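Local structure of esterase (uncultured bacterium FLS12, 4RGY) at residues A3-D8 / M20-P25. The protein hydrolyses esters as a low-temperature-active alkaline esterase, probably through a catalytic triad on the alpha/beta-hydrolase fold. Residues are numbered along the deposited sequence; the frame is centred on the assembly and turned at random.
Sequences ALFQCD and MTVILP
Gln6 and Thr21 lie side by side in the N-terminal beta hairpin that starts the alpha/beta-hydrolase sheet, a non-hydrogen-bonded antiparallel pair whose side chains point the same way. Gln6 bends at chi2 (-67°), which turns its amide toward Thr21, with OE1 2.9 Å from Thr21 OG1. His56 O may compete for that hydroxyl's single proton. With an alanine for Gln6 the amide is gone, which would probably uncover Thr21 CG2, flanked by NE2 at 3.6 Å, and leave OG1 with one of its two acceptors, His56 O. On the same face, Leu4 has CG anti to its backbone N (chi1 173°); its CD1 reaches between Ile23 CG2, at 3.5 Å, and Thr21 CG2. The other face carries Phe5, whose CE1 meets Leu24 CD1 obliquely at 3.8 Å, while Phe111 packs against Phe5, Val22 and Leu24. Cys7 SG leans toward Val22 CG2 and its CB rests on Met20 CG. Six backbone hydrogen bonds fix the register, and residues 4-8 pair with a strand of the second subunit, extending the sheet. Beside Phe5 N, which donates to Val22 O at 2.8 Å, the ring turns its edge to the same oxygen, CD1 lying 3.5 Å from it.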
loop_
_atom_site.group_PDB
_atom_site.type_symbol
_atom_site.label_atom_id
_atom_site.label_comp_id
_atom_site.label_asym_id
_atom_site.label_seq_id
_atom_site.Cartn_x
_atom_site.Cartn_y
_atom_site.Cartn_z
ATOM N N ALA A 3 -5.137 10.543 -8.986
ATOM C CA ALA A 3 -4.093 10.085 -8.088
ATOM C C ALA A 3 -4.762 9.249 -6.994
ATOM O O ALA A 3 -5.819 9.624 -6.468
ATOM C CB ALA A 3 -3.375 11.265 -7.495
ATOM N N LEU A 4 -4.132 8.125 -6.648
ATOM C CA LEU A 4 -4.643 7.192 -5.648
ATOM C C LEU A 4 -3.826 7.275 -4.365
ATOM O O LEU A 4 -2.596 7.243 -4.404
ATOM C CB LEU A 4 -4.581 5.766 -6.209
ATOM C CG LEU A 4 -4.932 4.624 -5.251
ATOM C CD1 LEU A 4 -6.392 4.654 -4.908
ATOM C CD2 LEU A 4 -4.562 3.273 -5.848
ATOM N N PHE A 5 -4.509 7.394 -3.231
ATOM C CA PHE A 5 -3.821 7.504 -1.956
ATOM C C PHE A 5 -4.305 6.435 -1.012
ATOM O O PHE A 5 -5.504 6.327 -0.733
ATOM C CB PHE A 5 -4.069 8.879 -1.326
ATOM C CG PHE A 5 -3.645 10.012 -2.195
ATOM C CD1 PHE A 5 -4.497 10.517 -3.160
ATOM C CD2 PHE A 5 -2.384 10.570 -2.062
ATOM C CE1 PHE A 5 -4.096 11.555 -3.989
ATOM C CE2 PHE A 5 -1.980 11.613 -2.878
ATOM C CZ PHE A 5 -2.836 12.107 -3.848
ATOM N N GLN A 6 -3.368 5.645 -0.501
ATOM C CA GLN A 6 -3.655 4.767 0.613
ATOM C C GLN A 6 -3.142 5.481 1.856
ATOM O O GLN A 6 -1.955 5.793 1.967
ATOM C CB GLN A 6 -2.986 3.410 0.418
ATOM C CG GLN A 6 -3.478 2.668 -0.837
ATOM C CD GLN A 6 -4.940 2.230 -0.780
ATOM O OE1 GLN A 6 -5.578 2.253 0.273
ATOM N NE2 GLN A 6 -5.472 1.820 -1.927
ATOM N N CYS A 7 -4.056 5.772 2.769
ATOM C CA CYS A 7 -3.782 6.663 3.886
ATOM C C CYS A 7 -3.874 5.911 5.190
ATOM O O CYS A 7 -4.938 5.378 5.529
ATOM C CB CYS A 7 -4.828 7.787 3.916
ATOM S SG CYS A 7 -5.213 8.546 2.309
ATOM N N ASP A 8 -2.777 5.880 5.937
ATOM C CA ASP A 8 -2.753 5.270 7.256
ATOM C C ASP A 8 -2.606 6.382 8.286
ATOM O O ASP A 8 -1.550 7.013 8.390
ATOM C CB ASP A 8 -1.608 4.269 7.361
ATOM C CG ASP A 8 -1.720 3.169 6.342
ATOM O OD1 ASP A 8 -2.837 2.656 6.164
ATOM O OD2 ASP A 8 -0.699 2.835 5.702
ATOM N N MET A 20 -7.756 4.668 5.072
ATOM C CA MET A 20 -8.772 4.960 4.064
ATOM C C MET A 20 -8.112 5.029 2.695
ATOM O O MET A 20 -6.890 5.196 2.578
ATOM C CB MET A 20 -9.486 6.280 4.358
ATOM C CG MET A 20 -8.599 7.505 4.250
ATOM S SD MET A 20 -9.575 8.983 4.566
ATOM C CE MET A 20 -8.275 10.178 4.860
ATOM N N THR A 21 -8.923 4.887 1.646
ATOM C CA THR A 21 -8.452 5.055 0.279
ATOM C C THR A 21 -9.082 6.317 -0.272
ATOM O O THR A 21 -10.283 6.523 -0.109
ATOM C CB THR A 21 -8.903 3.875 -0.589
ATOM O OG1 THR A 21 -8.428 2.654 -0.003
ATOM C CG2 THR A 21 -8.379 4.007 -2.005
ATOM N N VAL A 22 -8.279 7.164 -0.903
ATOM C CA VAL A 22 -8.780 8.403 -1.486
ATOM C C VAL A 22 -8.340 8.491 -2.939
ATOM O O VAL A 22 -7.187 8.206 -3.270
ATOM C CB VAL A 22 -8.266 9.636 -0.699
ATOM C CG1 VAL A 22 -8.590 10.930 -1.425
ATOM C CG2 VAL A 22 -8.853 9.650 0.713
ATOM N N ILE A 23 -9.260 8.877 -3.821
ATOM C CA ILE A 23 -8.844 9.221 -5.174
ATOM C C ILE A 23 -9.140 10.688 -5.453
ATOM O O ILE A 23 -10.215 11.191 -5.113
ATOM C CB ILE A 23 -9.442 8.299 -6.245
ATOM C CG1 ILE A 23 -10.931 8.115 -6.051
ATOM C CG2 ILE A 23 -8.764 6.936 -6.212
ATOM C CD1 ILE A 23 -11.557 7.207 -7.108
ATOM N N LEU A 24 -8.147 11.366 -6.029
ATOM C CA LEU A 24 -8.195 12.803 -6.276
ATOM C C LEU A 24 -7.962 13.051 -7.745
ATOM O O LEU A 24 -7.091 12.424 -8.346
ATOM C CB LEU A 24 -7.042 13.506 -5.560
ATOM C CG LEU A 24 -7.068 14.077 -4.158
ATOM C CD1 LEU A 24 -5.804 14.929 -3.965
ATOM C CD2 LEU A 24 -8.329 14.900 -3.918
ATOM N N PRO A 25 -8.704 13.997 -8.332
ATOM C CA PRO A 25 -8.332 14.433 -9.675
ATOM C C PRO A 25 -6.969 15.114 -9.649
ATOM O O PRO A 25 -6.668 15.833 -8.696
ATOM C CB PRO A 25 -9.423 15.454 -10.024
ATOM C CG PRO A 25 -10.574 15.138 -9.083
ATOM C CD PRO A 25 -9.916 14.669 -7.830
#